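Long-range contacts in uncharacterized protein (Acinetobacter baumannii, PDB 5D66), which is of unknown function but folds as an ankyrin repeat domain, a scaffold that in its relatives usually serves protein-protein recognition: residues Y5-A10 and S37-V42; T27-R32 and I56-D61; A12-Q17 and A46-A51; S71-A76 and L95-R100. One frame throughout, in Å; residues are numbered along the deposited sequence.

From the N terminus, the segments of contacts 1, 3 and 2 interleave: 5-10, 12-17 and 27-32 all come before their partners 37-42, 46-51 and 56-61. Each of these contacts therefore crosses the other two, and each closes a loop of 23 to 28 residues. Contact 1 joins the starts of helices 6-12 and 39-45. Contact 3 joins the turns leading into helices 16-23 and 49-57, and contact 2 the loop after helix 16-23 to the end of helix 49-57. Contact 4 follows in series, closing an 18-residue loop and tying helix 72-79 to the loop before helix 106-111. Met41 and Leu40 of contact 1 touch Ser71 and Pro72 of contact 4, whose centre lies about 18 Å away.

Contact 1 (Y5-A10 and S37-V42); sequences YPLHMA and STALMV
Ala39 lies squarely over one face of the His8 imidazole. Its CB is 4.2 Å from the centroid of the His8 ring and 9° off the ring normal, which meets the definition of a CH-pi contact. At the ring's edge, His8 NE2 donates to the backbone O of Ser37 at 2.9 Å. The bond is weak, because the N-H...O angle is 129°, and Ala31 O packs close to the same NE2. Both contacts depend on the first torsion of His8 (chi1 -64°), which sets CG anti to the carbonyl carbon and brings the ring against the start of helix 39-45. Val42 comes in beyond, its CG2 at the ring edge 4.1 Å from His8 CD2 and its CG1 3.6 Å from His8 O.

Leu7 reaches the same alanine from another direction, its CG 3.8 Å from Ala39 CB. Thr38 turns away and caps its own helix, its OG1 accepting from Met41 N at 3.1 Å. Thr38-Ala39-Leu40-Met41 and Tyr5-Pro6-Leu7-His8 read as variants of the TPLH motif that opens the first helix of many ankyrin repeats. Helices 6-12 and 39-45 are therefore joined at equivalent N-terminal turns. Leu7 also packs on Ile22 of helix 16-23, whereas Leu40 points away to Ala52 and Ile56 of helix 49-57 and to Pro72 of helix 72-79.

Contact 2 (T27-R32 and I56-D61); sequences TLIDAR and IEAGAD
Asp30 accepts the backbone N-H of Asp61 through the syn lone pair of its OD2. The distance from Asp61 N to Asp30 OD2 is 2.8 Å and the N-H...O angle is 160°, so the bond is short and fairly straight. Beside it, Ile29 supplies the apolar half of the contact. Its CD1 lies 3.5 Å from Ala58 CB, and its CG2 branch rests 3.8 Å from Ala60 CA. With CG1 opposite the backbone N (chi1 -161°), the two branches of Ile29 divide between the helix end and the chain leaving it.

Two waters extend this first shell. One donates to Asp30 OD1 and to Asp61 O; the other donates to Asp30 OD2, at 2.7 Å, and to Gly59 O.

Behind these atoms, backbone turns set the positions. A type I beta turn from Leu28 to Ala31 places Ile29 and Asp30 side by side at its two central positions. Opposite, helix 49-57 ends in a Schellman motif in which Gly59 takes a positive phi of 104°, redirecting the chain so that Ala60 CA and the N-H of Asp61 come up against the turn. Leu23 and Leu55 back Ile29, Leu40 and Leu55 back Ala60, and the Asp61 carboxylate is engaged by Asn63 N.

Three donors thus hold the Asp30 carboxylate, which should favour its ionised form. The nearby Asp61 carboxylate, its OD2 4.9 Å from Asp30 OD2, would probably work against this. The Asp30 carboxylate ties the loop to the chain after the helix by one direct bond and two water bridges.

Contact 3 (A12-Q17 and A46-A51); sequences ANDDIQ and ANNIHA
Asp14 lays its carboxylate against the amide of Asn48, the two planes 26° apart and the side chains running past each other in opposite directions. This stack joins, in an ankyrin fold, the tight turn between helices 6-12 and 16-23 to that between helices 39-45 and 49-57. The turns are built alike: Asp14 and Asn47 each end a helix in a Schellman motif with positive phi, and Asp15 and Asn48 each centre an inverse gamma turn and take the N-cap position of the next helix.

The Asn48 side chain makes no capping bond; with CG beside the backbone N (chi1 -75°), its amide instead reaches back to the end of helix 6-12. There Asn48 ND2 gives a weak hydrogen bond to Ala12 O at 2.9 Å, its stronger partner being Ala11 O. Asp14 serves the start of helix 49-57 in its place. Its OD1 accepts from Ala51 N at 2.9 Å, the N-H meeting OD1 nearly along its C-O axis, and a water that donates to Asp14 OD2 at 2.7 Å accepts from His50 N. A negative group here should suit the helix dipole. Ile16 CG2 packs on His50 CB and on the backbone at Ala51. The His50 ring lies 19° from the carboxylate plane and presents its edge to the carboxylate, with ND1 of His50 3.6 Å from Asp14 OD2.

Contact 4 (S71-A76 and L95-R100); sequences SPYLYA and LKSTNR
Tyr73 and Leu74, in the first turn of helix 72-79, meet Leu95, Ser97 and Thr98 of the loop before helix 106-111, one of the long connecting loops that project from the helices of an ankyrin domain. The opening Ser71-Pro72-Tyr73-Leu74 reads as a divergent version of the TPLH motif.

The direct contacts are van der Waals. Leu74 spreads its branches along the loop backbone, CD1 3.5 Å from Thr98 O and CD2 3.6 Å from Ser97 O. Its chi1 of -70° turns the leucine away from its own carbonyl carbon and out to the loop. Tyr73 brings its ring edge to Ser97, whose OG lies near the ring plane, 3.5 Å from Tyr73 CE2. Leu95 crosses the tyrosine at about a right angle, its CD2 3.7 Å from Tyr73 OH.

The polar links between the segments run through three waters. Tyr73 OH donates to one lying in its ring plane, and that water donates in turn to Leu95 O and Ser97 O. A second joins Ser71 OG to Ser97 OG, a hydroxyl that is also bonded to Asp94 O.

Capping fixes the helix side of this network: Ser71 OG accepts from Leu74 N with an N-H...O angle of 167°. Asn99 is held on the loop side by its OD1, which accepts from Gly103 N, while its ND2 donates at 2.9 Å to the third water, itself 2.9 Å from Leu74 O.

Contact 1 (Y5-A10 and S37-V42)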
loop_
_atom_site.group_PDB
_atom_site.type_symbol
_atom_site.label_atom_id
_atom_site.label_comp_id
_atom_site.label_asym_id
_atom_site.label_seq_id
_atom_site.Cartn_x
_atom_site.Cartn_y
_atom_site.Cartn_z
ATOM N N TYR A 5 9.240 0.580 -26.632
ATOM C CA TYR A 5 8.084 0.865 -25.743
ATOM C C TYR A 5 8.145 2.334 -25.336
ATOM O O TYR A 5 8.531 2.682 -24.216
ATOM C CB TYR A 5 8.179 -0.102 -24.568
ATOM C CG TYR A 5 7.916 -1.536 -24.995
ATOM C CD1 TYR A 5 6.672 -1.944 -25.468
ATOM C CD2 TYR A 5 8.936 -2.472 -24.999
ATOM C CE1 TYR A 5 6.442 -3.243 -25.872
ATOM C CE2 TYR A 5 8.729 -3.792 -25.420
ATOM C CZ TYR A 5 7.482 -4.179 -25.840
ATOM O OH TYR A 5 7.215 -5.457 -26.224
ATOM N N PRO A 6 7.778 3.228 -26.247
ATOM C CA PRO A 6 7.980 4.649 -25.993
ATOM C C PRO A 6 7.106 5.232 -24.879
ATOM O O PRO A 6 7.505 6.210 -24.244
ATOM C CB PRO A 6 7.723 5.288 -27.358
ATOM C CG PRO A 6 6.870 4.359 -28.041
ATOM C CD PRO A 6 7.295 2.984 -27.607
ATOM N N LEU A 7 5.907 4.696 -24.664
ATOM C CA LEU A 7 5.061 5.209 -23.614
ATOM C C LEU A 7 5.695 4.983 -22.235
ATOM O O LEU A 7 5.655 5.835 -21.365
ATOM C CB LEU A 7 3.681 4.594 -23.657
ATOM C CG LEU A 7 2.669 5.161 -22.664
ATOM C CD1 LEU A 7 2.363 6.640 -22.916
ATOM C CD2 LEU A 7 1.389 4.377 -22.658
ATOM N N HIS A 8 6.341 3.826 -22.093
ATOM C CA HIS A 8 6.986 3.449 -20.849
ATOM C C HIS A 8 8.148 4.401 -20.560
ATOM O O HIS A 8 8.340 4.834 -19.419
ATOM C CB HIS A 8 7.455 2.026 -20.908
ATOM C CG HIS A 8 6.332 1.034 -21.054
ATOM N ND1 HIS A 8 5.626 0.898 -22.232
ATOM C CD2 HIS A 8 5.811 0.127 -20.177
ATOM C CE1 HIS A 8 4.715 -0.025 -22.058
ATOM N NE2 HIS A 8 4.786 -0.484 -20.818
HETATM N N MSE A 9 8.939 4.711 -21.581
HETATM C CA MSE A 9 10.065 5.635 -21.382
HETATM C C MSE A 9 9.548 7.025 -21.016
HETATM O O MSE A 9 10.074 7.713 -20.122
HETATM C CB MSE A 9 10.932 5.730 -22.643
HETATM C CG MSE A 9 12.174 6.670 -22.423
HETATM SE SE MSE A 9 13.536 5.816 -21.237
HETATM C CE MSE A 9 13.573 6.738 -19.617
ATOM N N ALA A 10 8.499 7.462 -21.690
ATOM C CA ALA A 10 7.909 8.775 -21.396
ATOM C C ALA A 10 7.397 8.818 -19.945
ATOM O O ALA A 10 7.607 9.785 -19.222
ATOM C CB ALA A 10 6.824 9.114 -22.372
ATOM N N SER A 37 5.578 -4.954 -17.724
ATOM C CA SER A 37 5.121 -3.809 -16.933
ATOM C C SER A 37 4.271 -2.853 -17.754
ATOM O O SER A 37 4.572 -2.607 -18.914
ATOM C CB SER A 37 6.325 -3.043 -16.368
ATOM O OG SER A 37 7.133 -3.832 -15.531
ATOM N N THR A 38 3.247 -2.295 -17.161
ATOM C CA THR A 38 2.515 -1.212 -17.752
ATOM C C THR A 38 3.271 0.125 -17.561
ATOM O O THR A 38 4.064 0.291 -16.632
ATOM C CB THR A 38 1.094 -1.070 -17.216
ATOM O OG1 THR A 38 1.179 -0.604 -15.878
ATOM C CG2 THR A 38 0.293 -2.337 -17.296
ATOM N N ALA A 39 2.912 1.114 -18.372
ATOM C CA ALA A 39 3.507 2.409 -18.267
ATOM C C ALA A 39 3.124 3.065 -16.930
ATOM O O ALA A 39 3.935 3.761 -16.301
ATOM C CB ALA A 39 3.169 3.284 -19.429
ATOM N N LEU A 40 1.877 2.853 -16.478
ATOM C CA LEU A 40 1.504 3.387 -15.173
ATOM C C LEU A 40 2.328 2.738 -14.048
ATOM O O LEU A 40 2.703 3.421 -13.103
ATOM C CB LEU A 40 0.005 3.185 -14.922
ATOM C CG LEU A 40 -0.476 3.604 -13.520
ATOM C CD1 LEU A 40 -0.218 5.083 -13.245
ATOM C CD2 LEU A 40 -1.955 3.274 -13.328
HETATM N N MSE A 41 2.632 1.446 -14.140
HETATM C CA MSE A 41 3.497 0.819 -13.141
HETATM C C MSE A 41 4.877 1.476 -13.148
HETATM O O MSE A 41 5.424 1.795 -12.070
HETATM C CB MSE A 41 3.578 -0.657 -13.362
HETATM C CG MSE A 41 4.234 -1.371 -12.184
HETATM SE SE MSE A 41 3.224 -1.311 -10.505
HETATM C CE MSE A 41 4.382 -0.224 -9.426
ATOM N N VAL A 42 5.439 1.742 -14.336
ATOM C CA VAL A 42 6.723 2.431 -14.457
ATOM C C VAL A 42 6.669 3.799 -13.802
ATOM O O VAL A 42 7.552 4.182 -13.010
ATOM C CB VAL A 42 7.145 2.509 -15.919
ATOM C CG1 VAL A 42 8.367 3.384 -16.098
ATOM C CG2 VAL A 42 7.405 1.103 -16.472
#

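Contact 2 (T27-R32 and I56-D61)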
loop_
_atom_site.group_PDB
_atom_site.type_symbol
_atom_site.label_atom_id
_atom_site.label_comp_id
_atom_site.label_asym_id
_atom_site.label_seq_id
_atom_site.Cartn_x
_atom_site.Cartn_y
_atom_site.Cartn_z
ATOM N N THR A 27 -3.789 3.684 -29.002
ATOM C CA THR A 27 -3.392 2.306 -28.721
ATOM C C THR A 27 -3.615 1.985 -27.227
ATOM O O THR A 27 -4.027 2.821 -26.442
ATOM C CB THR A 27 -1.963 2.042 -29.165
ATOM O OG1 THR A 27 -1.084 2.811 -28.371
ATOM C CG2 THR A 27 -1.748 2.430 -30.629
ATOM N N LEU A 28 -3.360 0.762 -26.857
ATOM C CA LEU A 28 -3.706 0.287 -25.543
ATOM C C LEU A 28 -2.838 0.921 -24.480
ATOM O O LEU A 28 -1.614 0.772 -24.496
ATOM C CB LEU A 28 -3.498 -1.187 -25.507
ATOM C CG LEU A 28 -4.198 -1.999 -24.486
ATOM C CD1 LEU A 28 -5.749 -2.000 -24.776
ATOM C CD2 LEU A 28 -3.614 -3.351 -24.523
ATOM N N ILE A 29 -3.450 1.603 -23.530
ATOM C CA ILE A 29 -2.709 2.315 -22.506
ATOM C C ILE A 29 -1.871 1.407 -21.623
ATOM O O ILE A 29 -0.852 1.829 -21.113
ATOM C CB ILE A 29 -3.598 3.255 -21.731
ATOM C CG1 ILE A 29 -2.745 4.337 -20.989
ATOM C CG2 ILE A 29 -4.511 2.531 -20.864
ATOM C CD1 ILE A 29 -3.547 5.481 -20.529
ATOM N N ASP A 30 -2.356 0.180 -21.416
ATOM C CA ASP A 30 -1.699 -0.796 -20.588
ATOM C C ASP A 30 -0.893 -1.807 -21.366
ATOM O O ASP A 30 -0.589 -2.895 -20.870
ATOM C CB ASP A 30 -2.687 -1.474 -19.639
ATOM C CG ASP A 30 -3.108 -0.565 -18.499
ATOM O OD1 ASP A 30 -2.336 0.269 -18.050
ATOM O OD2 ASP A 30 -4.267 -0.798 -17.996
ATOM N N ALA A 31 -0.424 -1.445 -22.576
ATOM C CA ALA A 31 0.564 -2.269 -23.264
ATOM C C ALA A 31 1.725 -2.621 -22.339
ATOM O O ALA A 31 2.220 -1.757 -21.608
ATOM C CB ALA A 31 1.112 -1.498 -24.477
ATOM N N ARG A 32 2.173 -3.860 -22.363
ATOM C CA ARG A 32 3.291 -4.284 -21.526
ATOM C C ARG A 32 4.608 -4.096 -22.252
ATOM O O ARG A 32 4.700 -4.330 -23.452
ATOM C CB ARG A 32 3.141 -5.726 -21.070
ATOM C CG ARG A 32 1.797 -6.064 -20.447
ATOM C CD ARG A 32 1.405 -5.114 -19.317
ATOM N NE ARG A 32 0.168 -5.502 -18.706
ATOM C CZ ARG A 32 -0.015 -6.097 -17.527
ATOM N NH1 ARG A 32 1.000 -6.322 -16.714
ATOM N NH2 ARG A 32 -1.216 -6.437 -17.122
ATOM N N ILE A 56 -3.757 7.490 -15.424
ATOM C CA ILE A 56 -4.979 7.128 -14.697
ATOM C C ILE A 56 -6.204 7.821 -15.283
ATOM O O ILE A 56 -7.222 7.129 -15.477
ATOM C CB ILE A 56 -4.836 7.385 -13.181
ATOM C CG1 ILE A 56 -3.822 6.430 -12.591
ATOM C CG2 ILE A 56 -6.146 7.234 -12.464
ATOM C CD1 ILE A 56 -3.350 6.771 -11.192
ATOM N N GLU A 57 -6.119 9.095 -15.586
ATOM C CA GLU A 57 -7.271 9.774 -16.163
ATOM C C GLU A 57 -7.662 9.177 -17.536
ATOM O O GLU A 57 -8.831 9.167 -17.914
ATOM C CB GLU A 57 -7.009 11.268 -16.239
ATOM C CG GLU A 57 -7.066 11.973 -14.900
ATOM C CD GLU A 57 -8.403 11.895 -14.152
ATOM O OE1 GLU A 57 -9.519 12.023 -14.768
ATOM O OE2 GLU A 57 -8.311 11.730 -12.908
ATOM N N ALA A 58 -6.663 8.652 -18.258
ATOM C CA ALA A 58 -6.883 8.064 -19.559
ATOM C C ALA A 58 -7.298 6.573 -19.470
ATOM O O ALA A 58 -7.470 5.945 -20.465
ATOM C CB ALA A 58 -5.674 8.263 -20.405
ATOM N N GLY A 59 -7.421 6.033 -18.265
ATOM C CA GLY A 59 -7.975 4.721 -18.043
ATOM C C GLY A 59 -7.033 3.581 -17.726
ATOM O O GLY A 59 -7.444 2.407 -17.724
ATOM N N ALA A 60 -5.766 3.906 -17.450
ATOM C CA ALA A 60 -4.822 2.848 -17.076
ATOM C C ALA A 60 -5.356 2.105 -15.837
ATOM O O ALA A 60 -5.902 2.696 -14.878
ATOM C CB ALA A 60 -3.476 3.435 -16.766
ATOM N N ASP A 61 -5.171 0.783 -15.819
ATOM C CA ASP A 61 -5.673 -0.063 -14.748
ATOM C C ASP A 61 -4.742 -0.021 -13.556
ATOM O O ASP A 61 -3.586 -0.475 -13.561
ATOM C CB ASP A 61 -5.828 -1.465 -15.270
ATOM C CG ASP A 61 -6.492 -2.426 -14.335
ATOM O OD1 ASP A 61 -6.666 -2.100 -13.151
ATOM O OD2 ASP A 61 -6.802 -3.561 -14.815
HETATM O O HOH W 1 -1.499 -0.036 -15.378
HETATM O O HOH W 2 -6.719 -0.044 -18.967
#

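Contact 3 (A12-Q17 and A46-A51)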
loop_
_atom_site.group_PDB
_atom_site.type_symbol
_atom_site.label_atom_id
_atom_site.label_comp_id
_atom_site.label_asym_id
_atom_site.label_seq_id
_atom_site.Cartn_x
_atom_site.Cartn_y
_atom_site.Cartn_z
ATOM N N ALA A 12 8.508 6.920 -17.436
ATOM C CA ALA A 12 9.670 6.933 -16.565
ATOM C C ALA A 12 10.268 8.336 -16.418
ATOM O O ALA A 12 10.808 8.686 -15.370
ATOM C CB ALA A 12 10.738 6.011 -17.100
ATOM N N ASN A 13 10.169 9.130 -17.467
ATOM C CA ASN A 13 10.722 10.472 -17.505
ATOM C C ASN A 13 9.770 11.551 -17.025
ATOM O O ASN A 13 10.147 12.722 -17.002
ATOM C CB ASN A 13 11.187 10.784 -18.921
ATOM C CG ASN A 13 12.468 10.115 -19.284
ATOM O OD1 ASN A 13 13.238 9.672 -18.413
ATOM N ND2 ASN A 13 12.761 10.123 -20.574
ATOM N N ASP A 14 8.549 11.176 -16.669
ATOM C CA ASP A 14 7.530 12.181 -16.282
ATOM C C ASP A 14 7.304 13.190 -17.420
ATOM O O ASP A 14 6.965 14.364 -17.193
ATOM C CB ASP A 14 7.874 12.922 -14.984
ATOM C CG ASP A 14 6.624 13.341 -14.237
ATOM O OD1 ASP A 14 5.574 12.661 -14.294
ATOM O OD2 ASP A 14 6.686 14.425 -13.585
ATOM N N ASP A 15 7.427 12.702 -18.666
ATOM C CA ASP A 15 7.413 13.581 -19.846
ATOM C C ASP A 15 5.969 13.704 -20.335
ATOM O O ASP A 15 5.526 12.975 -21.237
ATOM C CB ASP A 15 8.338 12.971 -20.917
ATOM C CG ASP A 15 8.526 13.853 -22.158
ATOM O OD1 ASP A 15 7.817 14.880 -22.359
ATOM O OD2 ASP A 15 9.446 13.483 -22.915
ATOM N N ILE A 16 5.206 14.629 -19.741
ATOM C CA ILE A 16 3.759 14.536 -19.968
ATOM C C ILE A 16 3.358 15.066 -21.348
ATOM O O ILE A 16 2.354 14.614 -21.857
ATOM C CB ILE A 16 2.863 15.062 -18.828
ATOM C CG1 ILE A 16 3.071 16.569 -18.715
ATOM C CG2 ILE A 16 3.085 14.219 -17.475
ATOM C CD1 ILE A 16 2.305 17.190 -17.583
ATOM N N GLN A 17 4.159 15.934 -21.989
ATOM C CA GLN A 17 3.813 16.303 -23.361
ATOM C C GLN A 17 3.975 15.123 -24.308
ATOM O O GLN A 17 3.200 14.969 -25.241
ATOM C CB GLN A 17 4.619 17.509 -23.853
ATOM C CG GLN A 17 4.289 18.821 -23.125
ATOM C CD GLN A 17 2.800 19.227 -23.207
ATOM O OE1 GLN A 17 2.197 19.193 -24.275
ATOM N NE2 GLN A 17 2.213 19.603 -22.066
ATOM N N ALA A 46 8.551 5.222 -9.925
ATOM C CA ALA A 46 9.346 6.422 -9.895
ATOM C C ALA A 46 8.736 7.570 -9.074
ATOM O O ALA A 46 9.361 8.620 -8.922
ATOM C CB ALA A 46 9.626 6.888 -11.323
ATOM N N ASN A 47 7.516 7.365 -8.586
ATOM C CA ASN A 47 6.703 8.435 -7.984
ATOM C C ASN A 47 6.558 9.628 -8.923
ATOM O O ASN A 47 6.610 10.795 -8.523
ATOM C CB ASN A 47 7.184 8.867 -6.619
ATOM C CG ASN A 47 6.074 9.516 -5.821
ATOM O OD1 ASN A 47 4.913 9.353 -6.141
ATOM N ND2 ASN A 47 6.430 10.269 -4.779
ATOM N N ASN A 48 6.291 9.339 -10.204
ATOM C CA ASN A 48 6.060 10.395 -11.208
ATOM C C ASN A 48 4.568 10.716 -11.199
ATOM O O ASN A 48 3.786 10.162 -11.935
ATOM C CB ASN A 48 6.532 9.923 -12.584
ATOM C CG ASN A 48 8.026 9.936 -12.694
ATOM O OD1 ASN A 48 8.745 10.561 -11.896
ATOM N ND2 ASN A 48 8.545 9.235 -13.688
ATOM N N ILE A 49 4.234 11.639 -10.299
ATOM C CA ILE A 49 2.838 11.984 -9.984
ATOM C C ILE A 49 2.106 12.459 -11.228
ATOM O O ILE A 49 0.963 12.086 -11.463
ATOM C CB ILE A 49 2.841 13.012 -8.858
ATOM C CG1 ILE A 49 3.406 12.394 -7.550
ATOM C CG2 ILE A 49 1.482 13.643 -8.620
ATOM C CD1 ILE A 49 3.830 13.381 -6.540
ATOM N N HIS A 50 2.727 13.359 -11.992
ATOM C CA HIS A 50 2.034 13.954 -13.157
ATOM C C HIS A 50 1.768 12.919 -14.214
ATOM O O HIS A 50 0.663 12.820 -14.751
ATOM C CB HIS A 50 2.854 15.129 -13.696
ATOM C CG HIS A 50 2.990 16.214 -12.705
ATOM N ND1 HIS A 50 4.195 16.695 -12.245
ATOM C CD2 HIS A 50 2.044 16.810 -11.965
ATOM C CE1 HIS A 50 3.976 17.626 -11.331
ATOM N NE2 HIS A 50 2.671 17.733 -11.171
ATOM N N ALA A 51 2.764 12.083 -14.513
ATOM C CA ALA A 51 2.559 11.010 -15.490
ATOM C C ALA A 51 1.510 10.022 -15.031
ATOM O O ALA A 51 0.646 9.616 -15.778
ATOM C CB ALA A 51 3.864 10.258 -15.744
HETATM O O HOH W 3 5.360 14.442 -11.268
#

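Contact 4 (S71-A76 and L95-R100)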
loop_
_atom_site.group_PDB
_atom_site.type_symbol
_atom_site.label_atom_id
_atom_site.label_comp_id
_atom_site.label_asym_id
_atom_site.label_seq_id
_atom_site.Cartn_x
_atom_site.Cartn_y
_atom_site.Cartn_z
ATOM N N SER A 71 0.980 -3.830 -8.125
ATOM C CA SER A 71 0.132 -2.958 -8.939
ATOM C C SER A 71 0.421 -1.530 -8.583
ATOM O O SER A 71 0.967 -1.234 -7.492
ATOM C CB SER A 71 -1.354 -3.233 -8.754
ATOM O OG SER A 71 -1.720 -2.884 -7.424
ATOM N N PRO A 72 -0.039 -0.577 -9.393
ATOM C CA PRO A 72 0.137 0.836 -9.021
ATOM C C PRO A 72 -0.433 1.163 -7.623
ATOM O O PRO A 72 0.223 1.799 -6.824
ATOM C CB PRO A 72 -0.508 1.609 -10.178
ATOM C CG PRO A 72 -0.257 0.664 -11.351
ATOM C CD PRO A 72 -0.408 -0.715 -10.804
ATOM N N TYR A 73 -1.665 0.716 -7.365
ATOM C CA TYR A 73 -2.287 0.915 -6.054
ATOM C C TYR A 73 -1.435 0.265 -4.942
ATOM O O TYR A 73 -1.138 0.890 -3.921
ATOM C CB TYR A 73 -3.711 0.354 -6.104
ATOM C CG TYR A 73 -4.245 -0.077 -4.750
ATOM C CD1 TYR A 73 -4.559 0.851 -3.780
ATOM C CD2 TYR A 73 -4.386 -1.418 -4.442
ATOM C CE1 TYR A 73 -5.044 0.423 -2.534
ATOM C CE2 TYR A 73 -4.869 -1.849 -3.221
ATOM C CZ TYR A 73 -5.141 -0.924 -2.251
ATOM O OH TYR A 73 -5.596 -1.321 -1.006
ATOM N N LEU A 74 -1.123 -1.030 -5.078
ATOM C CA LEU A 74 -0.425 -1.732 -4.012
ATOM C C LEU A 74 0.927 -1.116 -3.704
ATOM O O LEU A 74 1.324 -0.992 -2.541
ATOM C CB LEU A 74 -0.286 -3.212 -4.312
ATOM C CG LEU A 74 -1.531 -4.017 -4.259
ATOM C CD1 LEU A 74 -1.351 -5.359 -4.998
ATOM C CD2 LEU A 74 -1.901 -4.321 -2.820
ATOM N N TYR A 75 1.670 -0.760 -4.743
ATOM C CA TYR A 75 2.995 -0.233 -4.609
ATOM C C TYR A 75 2.940 1.197 -4.009
ATOM O O TYR A 75 3.733 1.551 -3.132
ATOM C CB TYR A 75 3.689 -0.135 -5.952
ATOM C CG TYR A 75 5.151 0.179 -5.907
ATOM C CD1 TYR A 75 6.068 -0.831 -5.862
ATOM C CD2 TYR A 75 5.619 1.467 -5.934
ATOM C CE1 TYR A 75 7.433 -0.578 -5.787
ATOM C CE2 TYR A 75 6.949 1.733 -5.873
ATOM C CZ TYR A 75 7.877 0.709 -5.815
ATOM O OH TYR A 75 9.242 0.970 -5.795
ATOM N N ALA A 76 2.010 2.032 -4.475
ATOM C CA ALA A 76 1.896 3.389 -3.935
ATOM C C ALA A 76 1.579 3.312 -2.440
ATOM O O ALA A 76 2.116 4.106 -1.643
ATOM C CB ALA A 76 0.862 4.219 -4.661
ATOM N N LEU A 95 -9.440 -2.979 -3.200
ATOM C CA LEU A 95 -8.949 -2.976 -1.862
ATOM C C LEU A 95 -8.715 -4.363 -1.312
ATOM O O LEU A 95 -8.073 -4.580 -0.262
ATOM C CB LEU A 95 -9.864 -2.172 -0.921
ATOM C CG LEU A 95 -10.193 -0.742 -1.368
ATOM C CD1 LEU A 95 -11.004 -0.103 -0.273
ATOM C CD2 LEU A 95 -8.960 0.026 -1.742
ATOM N N LYS A 96 -9.258 -5.399 -1.975
ATOM C CA LYS A 96 -9.047 -6.789 -1.642
ATOM C C LYS A 96 -7.789 -7.348 -2.287
ATOM O O LYS A 96 -7.397 -8.498 -2.000
ATOM C CB LYS A 96 -10.252 -7.665 -2.022
ATOM C CG LYS A 96 -11.495 -7.308 -1.217
ATOM C CD LYS A 96 -12.703 -8.186 -1.682
ATOM C CE LYS A 96 -13.923 -7.399 -2.110
ATOM N NZ LYS A 96 -15.069 -8.310 -2.397
ATOM N N SER A 97 -7.164 -6.633 -3.210
ATOM C CA SER A 97 -6.004 -7.143 -3.886
ATOM C C SER A 97 -4.827 -7.205 -2.947
ATOM O O SER A 97 -4.712 -6.461 -1.960
ATOM C CB SER A 97 -5.663 -6.292 -5.135
ATOM O OG SER A 97 -5.242 -4.981 -4.827
ATOM N N THR A 98 -3.915 -8.093 -3.289
ATOM C CA THR A 98 -2.809 -8.402 -2.437
ATOM C C THR A 98 -1.481 -8.416 -3.231
ATOM O O THR A 98 -1.424 -8.778 -4.435
ATOM C CB THR A 98 -2.991 -9.738 -1.683
ATOM O OG1 THR A 98 -3.224 -10.778 -2.629
ATOM C CG2 THR A 98 -4.172 -9.710 -0.658
ATOM N N ASN A 99 -0.419 -8.071 -2.521
ATOM C CA ASN A 99 0.918 -8.059 -3.046
ATOM C C ASN A 99 1.531 -9.476 -2.938
ATOM O O ASN A 99 0.830 -10.426 -2.576
ATOM C CB ASN A 99 1.748 -7.020 -2.288
ATOM C CG ASN A 99 1.793 -7.278 -0.810
ATOM O OD1 ASN A 99 1.825 -8.429 -0.388
ATOM N ND2 ASN A 99 1.741 -6.226 -0.007
ATOM N N ARG A 100 2.808 -9.620 -3.224
ATOM C CA ARG A 100 3.422 -10.934 -3.252
ATOM C C ARG A 100 3.449 -11.587 -1.894
ATOM O O ARG A 100 3.675 -12.859 -1.849
ATOM C CB ARG A 100 4.807 -10.897 -3.869
ATOM C CG ARG A 100 5.793 -10.185 -3.047
ATOM C CD ARG A 100 7.013 -9.761 -3.915
ATOM N NE ARG A 100 8.019 -9.037 -3.195
ATOM C CZ ARG A 100 8.100 -7.697 -3.077
ATOM N NH1 ARG A 100 7.132 -6.853 -3.499
ATOM N NH2 ARG A 100 9.171 -7.209 -2.467
HETATM O O HOH W 4 -4.285 -3.774 -7.077
HETATM O O HOH W 5 -5.364 -4.083 -0.687
HETATM O O HOH W 6 1.856 -3.674 -1.435
#